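PDB 5L6G: xylooligosaccharide oxidase from Myceliophthora thermophila, which oxidises the C1 hydroxyl of xylooligosaccharides and related sugars to lactones, using bicovalently bound FAD and reducing oxygen to hydrogen peroxide. Local coordinates for residues R373-P385 with P404-F418. Sequence-based numbering, arbitrary orientation.
Sequences RSWYIIIDMYGGP and PERHLFLYELYDRSF. With XYP (beta-D-xylopyranose), chain H.
Tyr376 and Tyr414 face each other as a hydrogen-bonded pair of two adjacent strands, 374-381 and 409-417, in the antiparallel sheet of the substrate-binding domain. Their ring planes are only 8° apart but slid so far that overlap is slight, with centroids 4.8 Å apart. What lies over the Tyr376 ring is Tyr414 CB, a CH-pi contact 3.5 Å from the centroid, while Tyr376 OH sits above the rim of the Tyr414 ring. The first torsion of Tyr376 (chi1 65°) places CG between the backbone N and the carbonyl carbon, folding the ring across the neighbouring strand.

Glu412 points from the same face, its carboxylate almost perpendicular to the Tyr376 ring (87°). Tyr376 OH is 3.1 Å from Glu412 OE2, at best a weak bond; that oxygen is also hydrogen-bonded to Tyr96. Ile378 CD1 comes within 3.8 Å of C2 of the bound xylose. Tyr376, Ile378 and the substrate-binding Glu412 thus contribute to the wall of the sugar pocket.

On the other face, Ile379 CG2 touches two rings, off-centre over Tyr411 (4.3 Å from its centroid) and against Phe409 CD1. Met381 SD makes a Met-aromatic contact at the Phe409 edge, 5.2 Å from the ring centroid. Asp415, also on this face, is held side-on by Arg373, just before the strand, in a salt bridge of two hydrogen bonds: NH2 to OD2 (2.8 Å) and NE to the syn lone pair of OD1 (2.7 Å).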
ATOM      1  N   ARG A 373       6.936  22.949  -5.311  1.00 15.87           N
ATOM      2  CA  ARG A 373       5.710  22.194  -5.141  1.00 15.36           C
ATOM      3  C   ARG A 373       5.719  21.488  -3.797  1.00 14.89           C
ATOM      4  O   ARG A 373       6.771  21.296  -3.190  1.00 14.79           O
ATOM      5  CB  ARG A 373       5.596  21.137  -6.238  1.00 14.88           C
ATOM      6  CG  ARG A 373       5.529  21.715  -7.633  1.00 15.17           C
ATOM      7  CD  ARG A 373       5.248  20.604  -8.634  1.00 14.90           C
ATOM      8  NE  ARG A 373       6.315  19.603  -8.706  1.00 14.38           N
ATOM      9  CZ  ARG A 373       7.427  19.714  -9.434  1.00 14.87           C
ATOM     10  NH1 ARG A 373       7.684  20.830 -10.145  1.00 15.60           N
ATOM     11  NH2 ARG A 373       8.319  18.721  -9.434  1.00 14.43           N
ATOM     12  N   SER A 374       4.540  21.079  -3.352  1.00 14.54           N
ATOM     13  CA  SER A 374       4.381  20.341  -2.097  1.00 14.34           C
ATOM     14  C   SER A 374       4.840  18.886  -2.189  1.00 13.89           C
ATOM     15  O   SER A 374       4.037  17.975  -2.480  1.00 15.44           O
ATOM     16  CB  SER A 374       2.916  20.351  -1.666  1.00 14.15           C
ATOM     17  OG  SER A 374       2.455  21.655  -1.434  1.00 14.34           O
ATOM     18  N   TRP A 375       6.087  18.637  -1.838  1.00 13.34           N
ATOM     19  CA  TRP A 375       6.618  17.306  -1.861  1.00 12.73           C
ATOM     20  C   TRP A 375       6.888  16.814  -0.433  1.00 13.15           C
ATOM     21  O   TRP A 375       6.999  17.614   0.492  1.00 13.63           O
ATOM     22  CB  TRP A 375       7.881  17.251  -2.707  1.00 12.36           C
ATOM     23  CG  TRP A 375       8.996  18.053  -2.138  1.00 12.33           C
ATOM     24  CD1 TRP A 375       9.302  19.343  -2.426  1.00 12.72           C
ATOM     25  CD2 TRP A 375       9.934  17.627  -1.151  1.00 12.11           C
ATOM     26  NE1 TRP A 375      10.374  19.751  -1.692  1.00 12.76           N
ATOM     27  CE2 TRP A 375      10.783  18.710  -0.897  1.00 12.32           C
ATOM     28  CE3 TRP A 375      10.140  16.425  -0.457  1.00 11.61           C
ATOM     29  CZ2 TRP A 375      11.837  18.631   0.014  1.00 12.26           C
ATOM     30  CZ3 TRP A 375      11.155  16.347   0.435  1.00 11.55           C
ATOM     31  CH2 TRP A 375      12.006  17.436   0.666  1.00 11.92           C
ATOM     32  N   TYR A 376       6.923  15.498  -0.260  1.00 13.26           N
ATOM     33  CA  TYR A 376       7.438  14.910   0.980  1.00 13.78           C
ATOM     34  C   TYR A 376       8.148  13.612   0.682  1.00 13.22           C
ATOM     35  O   TYR A 376       7.978  13.027  -0.397  1.00 13.07           O
ATOM     36  CB  TYR A 376       6.345  14.699   2.046  1.00 14.24           C
ATOM     37  CG  TYR A 376       5.243  13.696   1.720  1.00 14.53           C
ATOM     38  CD1 TYR A 376       5.465  12.315   1.841  1.00 14.83           C
ATOM     39  CD2 TYR A 376       3.971  14.123   1.348  1.00 15.17           C
ATOM     40  CE1 TYR A 376       4.456  11.394   1.568  1.00 15.09           C
ATOM     41  CE2 TYR A 376       2.953  13.196   1.084  1.00 15.60           C
ATOM     42  CZ  TYR A 376       3.219  11.837   1.191  1.00 15.31           C
ATOM     43  OH  TYR A 376       2.241  10.894   0.920  1.00 16.80           O
ATOM     44  N   ILE A 377       8.968  13.191   1.639  1.00 12.96           N
ATOM     45  CA  ILE A 377       9.577  11.877   1.630  1.00 12.61           C
ATOM     46  C   ILE A 377       9.263  11.191   2.968  1.00 12.55           C
ATOM     47  O   ILE A 377       9.359  11.800   4.040  1.00 12.81           O
ATOM     48  CB  ILE A 377      11.104  11.932   1.375  1.00 12.79           C
ATOM     49  CG1 ILE A 377      11.695  10.524   1.317  1.00 12.80           C
ATOM     50  CG2 ILE A 377      11.831  12.742   2.434  1.00 13.19           C
ATOM     51  CD1 ILE A 377      13.129  10.504   0.827  1.00 13.10           C
ATOM     52  N   ILE A 378       8.863   9.933   2.892  1.00 12.04           N
ATOM     53  CA  ILE A 378       8.709   9.131   4.090  1.00 12.10           C
ATOM     54  C   ILE A 378       9.767   8.037   4.036  1.00 11.79           C
ATOM     55  O   ILE A 378       9.947   7.405   3.011  1.00 11.41           O
ATOM     56  CB  ILE A 378       7.308   8.541   4.196  1.00 12.40           C
ATOM     57  CG1 ILE A 378       6.316   9.632   4.581  1.00 13.08           C
ATOM     58  CG2 ILE A 378       7.276   7.399   5.203  1.00 12.39           C
ATOM     59  CD1 ILE A 378       4.882   9.143   4.671  1.00 13.55           C
ATOM     60  N   ILE A 379      10.500   7.854   5.128  1.00 11.46           N
ATOM     61  CA  ILE A 379      11.420   6.749   5.252  1.00 11.47           C
ATOM     62  C   ILE A 379      10.911   5.947   6.432  1.00 11.47           C
ATOM     63  O   ILE A 379      11.044   6.367   7.583  1.00 11.42           O
ATOM     64  CB  ILE A 379      12.886   7.201   5.517  1.00 11.93           C
ATOM     65  CG1 ILE A 379      13.339   8.223   4.476  1.00 12.10           C
ATOM     66  CG2 ILE A 379      13.830   6.000   5.499  1.00 12.05           C
ATOM     67  CD1 ILE A 379      14.378   9.182   4.987  1.00 12.94           C
ATOM     68  N   ASP A 380      10.324   4.791   6.151  1.00 11.37           N
ATOM     69  CA  ASP A 380       9.756   3.977   7.215  1.00 11.49           C
ATOM     70  C   ASP A 380      10.851   3.170   7.870  1.00 11.53           C
ATOM     71  O   ASP A 380      11.702   2.616   7.175  1.00 11.26           O
ATOM     72  CB  ASP A 380       8.709   3.016   6.655  1.00 11.58           C
ATOM     73  CG  ASP A 380       7.439   3.714   6.266  1.00 11.79           C
ATOM     74  OD1 ASP A 380       6.881   4.448   7.089  1.00 12.19           O
ATOM     75  OD2 ASP A 380       6.960   3.489   5.156  1.00 12.71           O
ATOM     76  N   MET A 381      10.830   3.099   9.204  1.00 11.69           N
ATOM     77  CA  MET A 381      11.675   2.154   9.915  1.00 11.94           C
ATOM     78  C   MET A 381      11.046   0.771   9.736  1.00 11.95           C
ATOM     79  O   MET A 381      10.160   0.371  10.460  1.00 12.11           O
ATOM     80  CB  MET A 381      11.811   2.529  11.412  1.00 12.54           C
ATOM     81  CG  MET A 381      12.338   3.929  11.646  1.00 12.77           C
ATOM     82  SD  MET A 381      13.990   4.323  11.011  1.00 13.33           S
ATOM     83  CE  MET A 381      13.580   5.090   9.450  1.00 12.51           C
ATOM     84  N   TYR A 382      11.528   0.046   8.740  1.00 11.56           N
ATOM     85  CA  TYR A 382      10.794  -1.068   8.157  1.00 11.27           C
ATOM     86  C   TYR A 382      11.303  -2.421   8.645  1.00 11.38           C
ATOM     87  O   TYR A 382      10.522  -3.307   9.003  1.00 11.38           O
ATOM     88  CB  TYR A 382      10.909  -0.932   6.635  1.00 11.08           C
ATOM     89  CG  TYR A 382      10.328  -2.056   5.815  1.00 10.91           C
ATOM     90  CD1 TYR A 382      11.087  -3.174   5.504  1.00 11.16           C
ATOM     91  CD2 TYR A 382       9.039  -1.988   5.339  1.00 10.84           C
ATOM     92  CE1 TYR A 382      10.579  -4.199   4.746  1.00 11.16           C
ATOM     93  CE2 TYR A 382       8.513  -3.004   4.563  1.00 10.68           C
ATOM     94  CZ  TYR A 382       9.285  -4.111   4.278  1.00 11.02           C
ATOM     95  OH  TYR A 382       8.760  -5.116   3.518  1.00 11.38           O
ATOM     96  N   GLY A 383      12.623  -2.583   8.623  1.00 11.23           N
ATOM     97  CA  GLY A 383      13.265  -3.855   8.865  1.00 11.55           C
ATOM     98  C   GLY A 383      14.029  -3.891  10.178  1.00 11.95           C
ATOM     99  O   GLY A 383      13.629  -3.285  11.175  1.00 12.09           O
ATOM    100  N   GLY A 384      15.119  -4.649  10.189  1.00 12.32           N
ATOM    101  CA  GLY A 384      15.905  -4.830  11.381  1.00 12.73           C
ATOM    102  C   GLY A 384      15.430  -5.999  12.220  1.00 13.29           C
ATOM    103  O   GLY A 384      14.357  -6.542  11.994  1.00 12.79           O
ATOM    104  N   PRO A 385      16.214  -6.361  13.239  1.00 14.16           N
ATOM    105  CA  PRO A 385      16.020  -7.584  14.028  1.00 14.93           C
ATOM    106  C   PRO A 385      14.688  -7.730  14.763  1.00 15.10           C
ATOM    107  O   PRO A 385      14.288  -8.859  15.094  1.00 15.78           O
ATOM    108  CB  PRO A 385      17.159  -7.530  15.049  1.00 15.56           C
ATOM    109  CG  PRO A 385      18.177  -6.631  14.469  1.00 15.41           C
ATOM    110  CD  PRO A 385      17.457  -5.654  13.598  1.00 14.51           C
ATOM    111  N   PRO A 404      15.394  -9.145   7.015  1.00 15.74           N
ATOM    112  CA  PRO A 404      15.501  -8.118   8.059  1.00 16.22           C
ATOM    113  C   PRO A 404      16.715  -7.177   7.933  1.00 17.13           C
ATOM    114  O   PRO A 404      16.703  -6.084   8.516  1.00 17.45           O
ATOM    115  CB  PRO A 404      15.532  -8.923   9.368  1.00 16.72           C
ATOM    116  CG  PRO A 404      15.863 -10.332   8.989  1.00 17.05           C
ATOM    117  CD  PRO A 404      15.574 -10.514   7.527  1.00 16.50           C
ATOM    118  N   GLU A 405      17.746  -7.583   7.189  1.00 18.27           N
ATOM    119  CA  GLU A 405      18.882  -6.698   6.925  1.00 19.49           C
ATOM    120  C   GLU A 405      18.868  -6.055   5.515  1.00 18.08           C
ATOM    121  O   GLU A 405      19.209  -4.871   5.349  1.00 17.56           O
ATOM    122  CB  GLU A 405      20.194  -7.433   7.209  1.00 22.40           C
ATOM    123  CG  GLU A 405      20.462  -7.636   8.699  1.00 25.53           C
ATOM    124  CD  GLU A 405      19.625  -8.731   9.334  1.00 28.42           C
ATOM    125  OE1 GLU A 405      19.702  -9.879   8.858  1.00 32.35           O
ATOM    126  OE2 GLU A 405      18.904  -8.460  10.338  1.00 32.74           O
ATOM    127  N   ARG A 406      18.479  -6.817   4.506  1.00 16.95           N
ATOM    128  CA  ARG A 406      18.479  -6.324   3.129  1.00 16.39           C
ATOM    129  C   ARG A 406      17.319  -5.340   2.880  1.00 14.80           C
ATOM    130  O   ARG A 406      17.425  -4.413   2.055  1.00 13.93           O
ATOM    131  CB  ARG A 406      18.394  -7.526   2.176  1.00 17.74           C
ATOM    132  CG  ARG A 406      18.593  -7.248   0.691  1.00 18.99           C
ATOM    133  CD  ARG A 406      18.392  -8.538  -0.111  1.00 20.37           C
ATOM    134  NE  ARG A 406      19.445  -9.519   0.164  1.00 22.12           N
ATOM    135  CZ  ARG A 406      20.677  -9.463  -0.348  1.00 23.74           C
ATOM    136  NH1 ARG A 406      21.029  -8.475  -1.170  1.00 24.21           N
ATOM    137  NH2 ARG A 406      21.576 -10.397  -0.033  1.00 24.87           N
ATOM    138  N   HIS A 407      16.220  -5.537   3.604  1.00 13.38           N
ATOM    139  CA  HIS A 407      15.036  -4.710   3.443  1.00 12.36           C
ATOM    140  C   HIS A 407      14.829  -3.969   4.729  1.00 11.90           C
ATOM    141  O   HIS A 407      14.057  -4.367   5.590  1.00 11.75           O
ATOM    142  CB  HIS A 407      13.857  -5.588   3.051  1.00 12.21           C
ATOM    143  CG  HIS A 407      14.130  -6.356   1.803  1.00 12.38           C
ATOM    144  ND1 HIS A 407      14.076  -7.727   1.742  1.00 12.67           N
ATOM    145  CD2 HIS A 407      14.561  -5.939   0.589  1.00 12.25           C
ATOM    146  CE1 HIS A 407      14.406  -8.121   0.523  1.00 12.83           C
ATOM    147  NE2 HIS A 407      14.692  -7.055  -0.198  1.00 12.51           N
ATOM    148  N   LEU A 408      15.570  -2.878   4.837  1.00 11.28           N
ATOM    149  CA  LEU A 408      15.668  -2.134   6.079  1.00 11.17           C
ATOM    150  C   LEU A 408      14.730  -0.946   6.114  1.00 10.69           C
ATOM    151  O   LEU A 408      14.192  -0.619   7.184  1.00 10.74           O
ATOM    152  CB  LEU A 408      17.084  -1.617   6.221  1.00 11.35           C
ATOM    153  CG  LEU A 408      17.413  -1.016   7.578  1.00 11.66           C
ATOM    154  CD1 LEU A 408      17.166  -2.007   8.706  1.00 11.87           C
ATOM    155  CD2 LEU A 408      18.854  -0.535   7.587  1.00 12.13           C
ATOM    156  N   PHE A 409      14.577  -0.291   4.954  1.00 10.23           N
ATOM    157  CA  PHE A 409      13.807   0.946   4.826  1.00 10.02           C
ATOM    158  C   PHE A 409      12.841   0.830   3.666  1.00 10.02           C
ATOM    159  O   PHE A 409      13.181   0.305   2.607  1.00 10.35           O
ATOM    160  CB  PHE A 409      14.694   2.160   4.522  1.00  9.94           C
ATOM    161  CG  PHE A 409      15.621   2.542   5.632  1.00 10.15           C
ATOM    162  CD1 PHE A 409      15.133   2.796   6.901  1.00 10.11           C
ATOM    163  CD2 PHE A 409      16.982   2.647   5.406  1.00 10.26           C
ATOM    164  CE1 PHE A 409      15.977   3.162   7.917  1.00 10.50           C
ATOM    165  CE2 PHE A 409      17.836   2.984   6.426  1.00 10.62           C
ATOM    166  CZ  PHE A 409      17.335   3.258   7.685  1.00 10.78           C
ATOM    167  N   LEU A 410      11.651   1.362   3.889  1.00 10.15           N
ATOM    168  CA  LEU A 410      10.655   1.584   2.864  1.00 10.12           C
ATOM    169  C   LEU A 410      10.420   3.074   2.712  1.00 10.05           C
ATOM    170  O   LEU A 410      10.312   3.828   3.698  1.00 10.12           O
ATOM    171  CB  LEU A 410       9.360   0.888   3.260  1.00 10.33           C
ATOM    172  CG  LEU A 410       8.094   1.132   2.473  1.00 10.27           C
ATOM    173  CD1 LEU A 410       8.289   0.573   1.077  1.00 10.45           C
ATOM    174  CD2 LEU A 410       6.896   0.483   3.180  1.00 10.42           C
ATOM    175  N   TYR A 411      10.295   3.504   1.469  1.00 10.03           N
ATOM    176  CA  TYR A 411      10.209   4.916   1.169  1.00 10.27           C
ATOM    177  C   TYR A 411       8.992   5.238   0.329  1.00 10.68           C
ATOM    178  O   TYR A 411       8.645   4.484  -0.592  1.00 11.24           O
ATOM    179  CB  TYR A 411      11.406   5.366   0.359  1.00 10.08           C
ATOM    180  CG  TYR A 411      12.779   5.089   0.921  1.00 10.04           C
ATOM    181  CD1 TYR A 411      13.305   3.797   0.929  1.00 10.21           C
ATOM    182  CD2 TYR A 411      13.575   6.117   1.377  1.00 10.26           C
ATOM    183  CE1 TYR A 411      14.583   3.533   1.364  1.00 10.36           C
ATOM    184  CE2 TYR A 411      14.864   5.874   1.821  1.00 10.55           C
ATOM    185  CZ  TYR A 411      15.369   4.582   1.811  1.00 10.52           C
ATOM    186  OH  TYR A 411      16.640   4.321   2.255  1.00 10.84           O
ATOM    187  N   GLU A 412       8.385   6.382   0.639  1.00 11.02           N
ATOM    188  CA  GLU A 412       7.405   6.996  -0.213  1.00 11.75           C
ATOM    189  C   GLU A 412       7.947   8.380  -0.572  1.00 11.64           C
ATOM    190  O   GLU A 412       8.298   9.152   0.322  1.00 11.59           O
ATOM    191  CB  GLU A 412       6.056   7.155   0.484  1.00 12.01           C
ATOM    192  CG  GLU A 412       4.973   7.662  -0.458  1.00 12.91           C
ATOM    193  CD  GLU A 412       3.633   7.884   0.223  1.00 14.06           C
ATOM    194  OE1 GLU A 412       3.551   7.810   1.482  1.00 14.20           O
ATOM    195  OE2 GLU A 412       2.664   8.165  -0.515  1.00 15.39           O
ATOM    196  N   LEU A 413       8.014   8.664  -1.869  1.00 11.70           N
ATOM    197  CA  LEU A 413       8.387   9.977  -2.371  1.00 12.32           C
ATOM    198  C   LEU A 413       7.188  10.531  -3.111  1.00 12.31           C
ATOM    199  O   LEU A 413       6.636   9.883  -3.978  1.00 11.83           O
ATOM    200  CB  LEU A 413       9.608   9.926  -3.294  1.00 12.97           C
ATOM    201  CG  LEU A 413      10.946   9.370  -2.773  1.00 13.69           C
ATOM    202  CD1 LEU A 413      10.973   7.859  -2.782  1.00 14.24           C
ATOM    203  CD2 LEU A 413      12.117   9.899  -3.594  1.00 14.41           C
ATOM    204  N   TYR A 414       6.781  11.741  -2.754  1.00 12.63           N
ATOM    205  CA  TYR A 414       5.479  12.256  -3.160  1.00 12.64           C
ATOM    206  C   TYR A 414       5.635  13.689  -3.593  1.00 12.81           C
ATOM    207  O   TYR A 414       6.195  14.500  -2.866  1.00 13.46           O
ATOM    208  CB  TYR A 414       4.524  12.163  -1.981  1.00 12.53           C
ATOM    209  CG  TYR A 414       3.051  12.136  -2.303  1.00 12.61           C
ATOM    210  CD1 TYR A 414       2.389  10.927  -2.485  1.00 12.37           C
ATOM    211  CD2 TYR A 414       2.297  13.297  -2.344  1.00 13.05           C
ATOM    212  CE1 TYR A 414       1.030  10.882  -2.744  1.00 12.60           C
ATOM    213  CE2 TYR A 414       0.926  13.256  -2.601  1.00 13.16           C
ATOM    214  CZ  TYR A 414       0.306  12.034  -2.786  1.00 12.87           C
ATOM    215  OH  TYR A 414      -1.042  11.957  -3.005  1.00 12.80           O
ATOM    216  N   ASP A 415       5.110  14.017  -4.766  1.00 12.50           N
ATOM    217  CA  ASP A 415       5.331  15.333  -5.376  1.00 12.52           C
ATOM    218  C   ASP A 415       3.973  15.824  -5.878  1.00 12.58           C
ATOM    219  O   ASP A 415       3.481  15.358  -6.899  1.00 11.80           O
ATOM    220  CB  ASP A 415       6.366  15.189  -6.494  1.00 12.77           C
ATOM    221  CG  ASP A 415       6.568  16.449  -7.306  1.00 13.41           C
ATOM    222  OD1 ASP A 415       6.090  17.551  -6.895  1.00 13.64           O
ATOM    223  OD2 ASP A 415       7.226  16.329  -8.388  1.00 13.57           O
ATOM    224  N   ARG A 416       3.365  16.733  -5.122  1.00 12.77           N
ATOM    225  CA  ARG A 416       1.955  17.094  -5.278  1.00 13.34           C
ATOM    226  C   ARG A 416       1.851  18.519  -5.789  1.00 14.22           C
ATOM    227  O   ARG A 416       2.562  19.396  -5.299  1.00 14.46           O
ATOM    228  CB  ARG A 416       1.240  16.997  -3.930  1.00 13.39           C
ATOM    229  CG  ARG A 416      -0.206  17.454  -3.953  1.00 13.65           C
ATOM    230  CD  ARG A 416      -0.824  17.393  -2.567  1.00 13.87           C
ATOM    231  NE  ARG A 416      -2.240  17.755  -2.598  1.00 14.08           N
ATOM    232  CZ  ARG A 416      -3.015  17.821  -1.516  1.00 14.61           C
ATOM    233  NH1 ARG A 416      -2.523  17.577  -0.305  1.00 14.54           N
ATOM    234  NH2 ARG A 416      -4.284  18.174  -1.640  1.00 15.23           N
ATOM    235  N   SER A 417       0.995  18.745  -6.775  1.00 14.56           N
ATOM    236  CA  SER A 417       0.744  20.103  -7.251  1.00 15.57           C
ATOM    237  C   SER A 417      -0.693  20.481  -6.928  1.00 16.04           C
ATOM    238  O   SER A 417      -1.561  19.602  -6.894  1.00 15.50           O
ATOM    239  CB  SER A 417       0.985  20.209  -8.764  1.00 15.67           C
ATOM    240  OG  SER A 417       0.156  19.334  -9.492  1.00 15.76           O
ATOM    241  N   PHE A 418      -0.923  21.771  -6.659  1.00 17.24           N
ATOM    242  CA  PHE A 418      -2.279  22.302  -6.520  1.00 18.23           C
ATOM    243  C   PHE A 418      -2.621  23.013  -7.821  1.00 19.28           C
ATOM    244  O   PHE A 418      -2.380  24.197  -7.992  1.00 22.22           O
ATOM    245  CB  PHE A 418      -2.371  23.258  -5.350  1.00 18.16           C
ATOM    246  CG  PHE A 418      -2.235  22.594  -4.024  1.00 17.83           C
ATOM    247  CD1 PHE A 418      -0.992  22.380  -3.466  1.00 17.48           C
ATOM    248  CD2 PHE A 418      -3.356  22.156  -3.331  1.00 18.01           C
ATOM    249  CE1 PHE A 418      -0.863  21.752  -2.232  1.00 17.36           C
ATOM    250  CE2 PHE A 418      -3.233  21.538  -2.086  1.00 17.72           C
ATOM    251  CZ  PHE A 418      -1.983  21.335  -1.540  1.00 17.11           C
TER
HETATM  252  O1  XYP H 509       2.551   6.119   3.578  1.00 35.63           O
HETATM  253  C1  XYP H 509       1.373   6.920   3.525  1.00 32.88           C
HETATM  254  C2  XYP H 509       1.356   7.865   4.725  1.00 32.75           C
HETATM  255  C3  XYP H 509       0.226   8.880   4.612  1.00 33.05           C
HETATM  256  C4  XYP H 509       0.286   9.587   3.261  1.00 32.92           C
HETATM  257  C5  XYP H 509       0.327   8.569   2.113  1.00 32.40           C
HETATM  258  O2  XYP H 509       1.181   7.075   5.902  1.00 27.57           O
HETATM  259  O3  XYP H 509       0.254   9.797   5.719  1.00 34.47           O
HETATM  260  O4  XYP H 509      -0.886  10.389   3.077  1.00 31.47           O
HETATM  261  O5  XYP H 509       1.373   7.620   2.291  1.00 34.32           O